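Local coordinates for glycosylation Associate Protein 3 (Streptococcus agalactiae serotype V, PDB 6OYC), which is probably a component of the accessory Sec system that acts with Gap1 and Gap2 in glycosylation and secretion, possibly as a lectin-like subunit, at residues Asn252-Ala256 against Ser305-Gly310; Phe255-Leu261 against Leu276-Trp280. All blocks are in the same frame, centred on the assembly; numbering follows the deposited sequence.

In the fold
Contacts 1 and 2 share F255 and A256 and lie one after the other along the chain. Their centres are 13 Å apart. Both belong to the half of the chain built on the five-stranded parallel sheet. Contact 1 holds the loop after strand 248-251 against the C-terminal loop 305-310. Contact 2 packs the end of that loop and helix 258-262 on helix 270-281. F255 links them: its backbone N is bonded in contact 1, and its ring meets W280 in contact 2. A glycerol, probably from the crystallisation liquor, lies about 5 Å from the side chain of L276 in contact 2.

Contact 1 (Asn252-Ala256 against Ser305-Gly310); sequences NDCFA and SMILSG
S305 and F255 make the hydrogen bond that ties the two loops together. F255 N donates to S305 OG at 3.2 Å, and the bond is almost straight, with an N-H...O angle of 174°. The hydroxyl gets there because chi1 of S305 is 59°, which holds OG between its own backbone N and carbonyl carbon. The same OG has a weak bond to N302 O.

Other polar groups lie at the start of the loop, on N252 and D253. N252 ND2 lies 3.1 Å from G310 O, and its firm partner is Y229 O. N252 OD1 accepts from N234 ND2 and, weakly, from C254 N at 3.3 Å. Both ends of the buried amide are thus bonded, which fixes its rotation. D253 turns its carboxylate away from 305-310, and its OD1 is hydrogen-bonded to H291 ND1.

The remaining contacts are van der Waals. C254 CB lies close to the S305 carbonyl, 3.2 Å from S305 O. C254 SG packs 4.2 Å from L308 CD1 and 4.3 Å from G310 CA. M306 reaches across with its terminal methyl: M306 CE comes to 3.5 Å from F255 O. Its chain is bent at chi2 and chi3, which folds the methyl back toward the loop.

The contact joins the loop between strand 248-251 and helix 258-262 to the loop region following strand 289-291. Helix 231-243 borders it: N234 also bonds C254 O, T231 touches M306, and L238 touches F255.

Contact 2 (Phe255-Leu261 against Leu276-Trp280); sequences FAPFGIL and LREVW
F258 and W280 meet with F258 CB over one face of the indole. Together with F255 they form an aromatic cluster within the beta-alpha-beta crossover that connects parallel strands 248-251 and 289-291. F258 CB is 3.9 Å from the centroid of the five-membered ring of W280, a CH-pi contact only 12° off the normal. The phenyl ring of F258 is oblique to that five-membered ring. R277 CD sits over one face of the F258 ring, toward its rim, in a CH-pi contact. The far edge of W280 points at the face of F255 in a T-shaped pair, centroids 5.1 Å apart and planes at 83°. R277 NH2 lies in plane at the indole edge, and W280 CD1 lies over one face of the guanidinium, toward its rim.

Helix 258-262, with P257 at its N-cap, lies against helix 270-281. With CG anti to the backbone N (chi1 175°), W280 sends its indole from helix 270-281 toward 255-261. L261 CD1 adds an aliphatic contact at W280 CZ3, 3.7 Å away. R283 makes a cation-pi contact with the same indole.

F258 reaches the backbone of the facing helix. F258 CZ lies 3.4 Å from R277 N and also 4.2 Å from L276 CB. R277 bends at chi2 and crosses the F258 ring obliquely. Its NE forms a salt bridge with D281, while R277 NH1 rests 3.5 Å from F258 CD2.

Contact 1 (Asn252-Ala256 against Ser305-Gly310)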
ATOM      1  N   ASN C 252       7.086  -0.769 -15.887  1.00 37.90           N
ATOM      2  CA  ASN C 252       8.354  -1.467 -15.708  1.00 36.65           C
ATOM      3  C   ASN C 252       8.192  -2.921 -15.256  1.00 35.81           C
ATOM      4  O   ASN C 252       9.168  -3.523 -14.796  1.00 32.04           O
ATOM      5  CB  ASN C 252       9.248  -0.703 -14.725  1.00 36.46           C
ATOM      6  CG  ASN C 252       8.676  -0.657 -13.326  1.00 37.43           C
ATOM      7  OD1 ASN C 252       7.609  -1.212 -13.057  1.00 36.68           O
ATOM      8  ND2 ASN C 252       9.390   0.003 -12.416  1.00 34.52           N
ATOM      9  N   ASP C 253       6.980  -3.484 -15.347  1.00 35.51           N
ATOM     10  CA  ASP C 253       6.747  -4.911 -15.130  1.00 35.09           C
ATOM     11  C   ASP C 253       6.981  -5.342 -13.675  1.00 36.51           C
ATOM     12  O   ASP C 253       7.300  -6.500 -13.410  1.00 33.82           O
ATOM     13  CB  ASP C 253       7.602  -5.764 -16.079  1.00 36.03           C
ATOM     14  CG  ASP C 253       7.319  -5.472 -17.560  1.00 40.08           C
ATOM     15  OD1 ASP C 253       6.140  -5.314 -17.932  1.00 42.78           O
ATOM     16  OD2 ASP C 253       8.277  -5.402 -18.353  1.00 42.05           O
ATOM     17  N   CYS C 254       6.836  -4.438 -12.716  1.00 34.62           N
ATOM     18  CA  CYS C 254       6.869  -4.804 -11.306  1.00 35.13           C
ATOM     19  C   CYS C 254       5.439  -5.043 -10.836  1.00 38.08           C
ATOM     20  O   CYS C 254       4.623  -4.109 -10.808  1.00 36.56           O
ATOM     21  CB  CYS C 254       7.537  -3.713 -10.472  1.00 33.52           C
ATOM     22  SG  CYS C 254       9.293  -3.579 -10.796  1.00 40.44           S
ATOM     23  N   PHE C 255       5.142  -6.287 -10.465  1.00 35.01           N
ATOM     24  CA  PHE C 255       3.780  -6.714 -10.206  1.00 36.02           C
ATOM     25  C   PHE C 255       3.717  -7.620  -8.982  1.00 33.79           C
ATOM     26  O   PHE C 255       4.655  -8.363  -8.685  1.00 34.61           O
ATOM     27  CB  PHE C 255       3.207  -7.463 -11.416  1.00 35.52           C
ATOM     28  CG  PHE C 255       2.835  -6.571 -12.576  1.00 37.63           C
ATOM     29  CD1 PHE C 255       1.869  -5.577 -12.428  1.00 38.05           C
ATOM     30  CD2 PHE C 255       3.429  -6.748 -13.820  1.00 32.38           C
ATOM     31  CE1 PHE C 255       1.507  -4.778 -13.495  1.00 39.12           C
ATOM     32  CE2 PHE C 255       3.086  -5.947 -14.895  1.00 37.52           C
ATOM     33  CZ  PHE C 255       2.123  -4.957 -14.738  1.00 41.45           C
ATOM     34  N   ALA C 256       2.600  -7.549  -8.280  1.00 33.76           N
ATOM     35  CA  ALA C 256       2.172  -8.615  -7.388  1.00 35.73           C
ATOM     36  C   ALA C 256       1.311  -9.590  -8.168  1.00 35.80           C
ATOM     37  O   ALA C 256       0.917  -9.305  -9.297  1.00 35.48           O
ATOM     38  CB  ALA C 256       1.409  -8.022  -6.210  1.00 37.61           C
ATOM     39  N   SER C 305       9.516  -9.165  -8.287  1.00 30.31           N
ATOM     40  CA  SER C 305       9.471  -7.807  -8.861  1.00 34.09           C
ATOM     41  C   SER C 305       8.684  -6.815  -8.007  1.00 34.19           C
ATOM     42  O   SER C 305       8.864  -5.602  -8.189  1.00 33.37           O
ATOM     43  CB  SER C 305       8.896  -7.806 -10.287  1.00 28.59           C
ATOM     44  OG  SER C 305       7.576  -8.328 -10.316  1.00 30.27           O
ATOM     45  N   MET C 306       7.831  -7.292  -7.077  1.00 30.31           N
ATOM     46  CA  MET C 306       7.098  -6.400  -6.176  1.00 27.75           C
ATOM     47  C   MET C 306       7.943  -5.859  -5.024  1.00 30.59           C
ATOM     48  O   MET C 306       7.474  -4.975  -4.299  1.00 29.85           O
ATOM     49  CB  MET C 306       5.870  -7.111  -5.593  1.00 33.17           C
ATOM     50  CG  MET C 306       6.177  -8.098  -4.424  1.00 30.06           C
ATOM     51  SD  MET C 306       7.108  -9.542  -4.995  1.00 36.30           S
ATOM     52  CE  MET C 306       5.912 -10.344  -6.045  1.00 33.76           C
ATOM     53  N   ILE C 307       9.160  -6.362  -4.806  1.00 32.70           N
ATOM     54  CA  ILE C 307      10.034  -5.799  -3.778  1.00 35.54           C
ATOM     55  C   ILE C 307      11.203  -5.028  -4.369  1.00 36.02           C
ATOM     56  O   ILE C 307      11.964  -4.404  -3.615  1.00 36.59           O
ATOM     57  CB  ILE C 307      10.536  -6.878  -2.797  1.00 32.20           C
ATOM     58  CG1 ILE C 307      11.543  -7.791  -3.467  1.00 30.61           C
ATOM     59  CG2 ILE C 307       9.365  -7.697  -2.245  1.00 33.61           C
ATOM     60  CD1 ILE C 307      11.803  -9.090  -2.713  1.00 33.48           C
ATOM     61  N   LEU C 308      11.365  -5.036  -5.690  1.00 30.45           N
ATOM     62  CA  LEU C 308      12.370  -4.191  -6.321  1.00 33.04           C
ATOM     63  C   LEU C 308      12.090  -2.716  -6.047  1.00 35.54           C
ATOM     64  O   LEU C 308      10.939  -2.288  -5.938  1.00 34.87           O
ATOM     65  CB  LEU C 308      12.386  -4.427  -7.833  1.00 31.99           C
ATOM     66  CG  LEU C 308      12.706  -5.851  -8.294  1.00 31.74           C
ATOM     67  CD1 LEU C 308      12.655  -5.954  -9.811  1.00 28.56           C
ATOM     68  CD2 LEU C 308      14.058  -6.258  -7.768  1.00 25.08           C
ATOM     69  N   SER C 309      13.160  -1.919  -5.968  1.00 36.06           N
ATOM     70  CA  SER C 309      13.022  -0.458  -5.972  1.00 38.62           C
ATOM     71  C   SER C 309      12.798  -0.004  -7.414  1.00 39.60           C
ATOM     72  O   SER C 309      13.664   0.587  -8.066  1.00 36.40           O
ATOM     73  CB  SER C 309      14.245   0.214  -5.360  1.00 41.09           C
ATOM     74  OG  SER C 309      14.559  -0.349  -4.097  1.00 40.71           O
ATOM     75  N   GLY C 310      11.596  -0.311  -7.911  1.00 36.32           N
ATOM     76  CA  GLY C 310      11.264  -0.058  -9.298  1.00 38.40           C
ATOM     77  C   GLY C 310      11.296   1.403  -9.695  1.00 40.67           C
ATOM     78  O   GLY C 310      11.518   1.706 -10.872  1.00 40.08           O
TER

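Contact 2 (Phe255-Leu261 against Leu276-Trp280)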
ATOM      1  N   PHE C 255       5.142  -6.287 -10.465  1.00 35.01           N
ATOM      2  CA  PHE C 255       3.780  -6.714 -10.206  1.00 36.02           C
ATOM      3  C   PHE C 255       3.717  -7.620  -8.982  1.00 33.79           C
ATOM      4  O   PHE C 255       4.655  -8.363  -8.685  1.00 34.61           O
ATOM      5  CB  PHE C 255       3.207  -7.463 -11.416  1.00 35.52           C
ATOM      6  CG  PHE C 255       2.835  -6.571 -12.576  1.00 37.63           C
ATOM      7  CD1 PHE C 255       1.869  -5.577 -12.428  1.00 38.05           C
ATOM      8  CD2 PHE C 255       3.429  -6.748 -13.820  1.00 32.38           C
ATOM      9  CE1 PHE C 255       1.507  -4.778 -13.495  1.00 39.12           C
ATOM     10  CE2 PHE C 255       3.086  -5.947 -14.895  1.00 37.52           C
ATOM     11  CZ  PHE C 255       2.123  -4.957 -14.738  1.00 41.45           C
ATOM     12  N   ALA C 256       2.600  -7.549  -8.280  1.00 33.76           N
ATOM     13  CA  ALA C 256       2.172  -8.615  -7.388  1.00 35.73           C
ATOM     14  C   ALA C 256       1.311  -9.590  -8.168  1.00 35.80           C
ATOM     15  O   ALA C 256       0.917  -9.305  -9.297  1.00 35.48           O
ATOM     16  CB  ALA C 256       1.409  -8.022  -6.210  1.00 37.61           C
ATOM     17  N   PRO C 257       1.005 -10.766  -7.614  1.00 35.60           N
ATOM     18  CA  PRO C 257       0.110 -11.678  -8.332  1.00 35.00           C
ATOM     19  C   PRO C 257      -1.244 -11.021  -8.563  1.00 37.22           C
ATOM     20  O   PRO C 257      -1.634 -10.095  -7.845  1.00 34.36           O
ATOM     21  CB  PRO C 257       0.005 -12.883  -7.392  1.00 33.50           C
ATOM     22  CG  PRO C 257       1.286 -12.857  -6.624  1.00 30.99           C
ATOM     23  CD  PRO C 257       1.549 -11.400  -6.397  1.00 36.70           C
ATOM     24  N   PHE C 258      -1.941 -11.485  -9.609  1.00 36.88           N
ATOM     25  CA  PHE C 258      -3.183 -10.834 -10.022  1.00 36.38           C
ATOM     26  C   PHE C 258      -4.168 -10.745  -8.860  1.00 37.33           C
ATOM     27  O   PHE C 258      -4.683  -9.665  -8.546  1.00 36.62           O
ATOM     28  CB  PHE C 258      -3.800 -11.579 -11.215  1.00 38.71           C
ATOM     29  CG  PHE C 258      -5.114 -11.014 -11.665  1.00 38.65           C
ATOM     30  CD1 PHE C 258      -5.176  -9.785 -12.293  1.00 40.01           C
ATOM     31  CD2 PHE C 258      -6.298 -11.706 -11.437  1.00 42.64           C
ATOM     32  CE1 PHE C 258      -6.402  -9.256 -12.707  1.00 44.03           C
ATOM     33  CE2 PHE C 258      -7.523 -11.182 -11.837  1.00 43.97           C
ATOM     34  CZ  PHE C 258      -7.572  -9.952 -12.470  1.00 44.76           C
ATOM     35  N   GLY C 259      -4.409 -11.872  -8.182  1.00 36.28           N
ATOM     36  CA  GLY C 259      -5.303 -11.864  -7.040  1.00 36.23           C
ATOM     37  C   GLY C 259      -4.879 -10.903  -5.947  1.00 33.68           C
ATOM     38  O   GLY C 259      -5.725 -10.353  -5.238  1.00 35.35           O
ATOM     39  N   ILE C 260      -3.576 -10.690  -5.783  1.00 31.15           N
ATOM     40  CA  ILE C 260      -3.141  -9.745  -4.762  1.00 32.82           C
ATOM     41  C   ILE C 260      -3.374  -8.311  -5.229  1.00 36.05           C
ATOM     42  O   ILE C 260      -3.769  -7.449  -4.438  1.00 39.38           O
ATOM     43  CB  ILE C 260      -1.675 -10.012  -4.376  1.00 33.82           C
ATOM     44  CG1 ILE C 260      -1.583 -11.371  -3.657  1.00 33.16           C
ATOM     45  CG2 ILE C 260      -1.100  -8.838  -3.553  1.00 30.61           C
ATOM     46  CD1 ILE C 260      -0.195 -11.788  -3.201  1.00 30.53           C
ATOM     47  N   LEU C 261      -3.163  -8.034  -6.520  1.00 35.94           N
ATOM     48  CA  LEU C 261      -3.429  -6.690  -7.032  1.00 35.28           C
ATOM     49  C   LEU C 261      -4.873  -6.273  -6.781  1.00 38.08           C
ATOM     50  O   LEU C 261      -5.140  -5.122  -6.429  1.00 45.31           O
ATOM     51  CB  LEU C 261      -3.109  -6.620  -8.526  1.00 35.21           C
ATOM     52  CG  LEU C 261      -1.631  -6.768  -8.879  1.00 37.97           C
ATOM     53  CD1 LEU C 261      -1.429  -6.868 -10.385  1.00 36.18           C
ATOM     54  CD2 LEU C 261      -0.799  -5.636  -8.268  1.00 35.23           C
ATOM     55  N   LEU C 276     -10.824  -7.017 -15.590  1.00 51.88           N
ATOM     56  CA  LEU C 276      -9.437  -6.739 -15.236  1.00 52.88           C
ATOM     57  C   LEU C 276      -8.526  -7.921 -15.552  1.00 47.83           C
ATOM     58  O   LEU C 276      -7.356  -7.718 -15.888  1.00 46.13           O
ATOM     59  CB  LEU C 276      -9.339  -6.345 -13.762  1.00 50.01           C
ATOM     60  CG  LEU C 276      -9.974  -4.994 -13.410  1.00 51.25           C
ATOM     61  CD1 LEU C 276     -10.062  -4.792 -11.894  1.00 47.97           C
ATOM     62  CD2 LEU C 276      -9.198  -3.861 -14.059  1.00 47.54           C
ATOM     63  N   ARG C 277      -9.041  -9.156 -15.470  1.00 48.91           N
ATOM     64  CA  ARG C 277      -8.245 -10.318 -15.854  1.00 46.85           C
ATOM     65  C   ARG C 277      -7.884 -10.267 -17.329  1.00 48.95           C
ATOM     66  O   ARG C 277      -6.792 -10.705 -17.719  1.00 47.54           O
ATOM     67  CB  ARG C 277      -8.987 -11.619 -15.511  1.00 45.82           C
ATOM     68  CG  ARG C 277      -8.200 -12.916 -15.827  1.00 46.42           C
ATOM     69  CD  ARG C 277      -7.205 -13.291 -14.717  1.00 44.36           C
ATOM     70  NE  ARG C 277      -6.033 -14.016 -15.224  1.00 48.73           N
ATOM     71  CZ  ARG C 277      -5.136 -14.636 -14.451  1.00 50.58           C
ATOM     72  NH1 ARG C 277      -5.274 -14.624 -13.133  1.00 47.98           N
ATOM     73  NH2 ARG C 277      -4.097 -15.271 -14.992  1.00 46.60           N
ATOM     74  N   GLU C 278      -8.772  -9.709 -18.158  1.00 48.07           N
ATOM     75  CA  GLU C 278      -8.468  -9.543 -19.576  1.00 48.21           C
ATOM     76  C   GLU C 278      -7.333  -8.543 -19.771  1.00 45.80           C
ATOM     77  O   GLU C 278      -6.358  -8.823 -20.477  1.00 48.29           O
ATOM     78  CB  GLU C 278      -9.729  -9.103 -20.330  1.00 53.18           C
ATOM     79  CG  GLU C 278      -9.618  -9.184 -21.855  1.00 55.56           C
ATOM     80  CD  GLU C 278      -9.045  -7.915 -22.487  1.00 56.91           C
ATOM     81  OE1 GLU C 278      -8.660  -7.964 -23.674  1.00 61.17           O
ATOM     82  OE2 GLU C 278      -8.985  -6.869 -21.802  1.00 61.51           O
ATOM     83  N   VAL C 279      -7.462  -7.361 -19.168  1.00 46.06           N
ATOM     84  CA  VAL C 279      -6.383  -6.390 -19.047  1.00 47.04           C
ATOM     85  C   VAL C 279      -5.087  -7.101 -18.656  1.00 46.68           C
ATOM     86  O   VAL C 279      -4.038  -6.897 -19.280  1.00 45.04           O
ATOM     87  CB  VAL C 279      -6.766  -5.303 -18.018  1.00 52.20           C
ATOM     88  CG1 VAL C 279      -5.577  -4.409 -17.670  1.00 43.83           C
ATOM     89  CG2 VAL C 279      -7.966  -4.477 -18.522  1.00 49.74           C
ATOM     90  N   TRP C 280      -5.167  -7.971 -17.647  1.00 44.21           N
ATOM     91  CA  TRP C 280      -3.979  -8.638 -17.116  1.00 42.27           C
ATOM     92  C   TRP C 280      -3.361  -9.599 -18.131  1.00 41.28           C
ATOM     93  O   TRP C 280      -2.147  -9.578 -18.355  1.00 40.71           O
ATOM     94  CB  TRP C 280      -4.345  -9.369 -15.821  1.00 43.16           C
ATOM     95  CG  TRP C 280      -3.241 -10.196 -15.240  1.00 40.76           C
ATOM     96  CD1 TRP C 280      -3.167 -11.555 -15.217  1.00 39.66           C
ATOM     97  CD2 TRP C 280      -2.054  -9.716 -14.586  1.00 38.43           C
ATOM     98  NE1 TRP C 280      -2.008 -11.954 -14.596  1.00 38.26           N
ATOM     99  CE2 TRP C 280      -1.306 -10.845 -14.202  1.00 37.82           C
ATOM    100  CE3 TRP C 280      -1.548  -8.443 -14.301  1.00 38.50           C
ATOM    101  CZ2 TRP C 280      -0.077 -10.742 -13.537  1.00 36.68           C
ATOM    102  CZ3 TRP C 280      -0.324  -8.342 -13.641  1.00 38.14           C
ATOM    103  CH2 TRP C 280       0.392  -9.486 -13.265  1.00 35.92           C
TER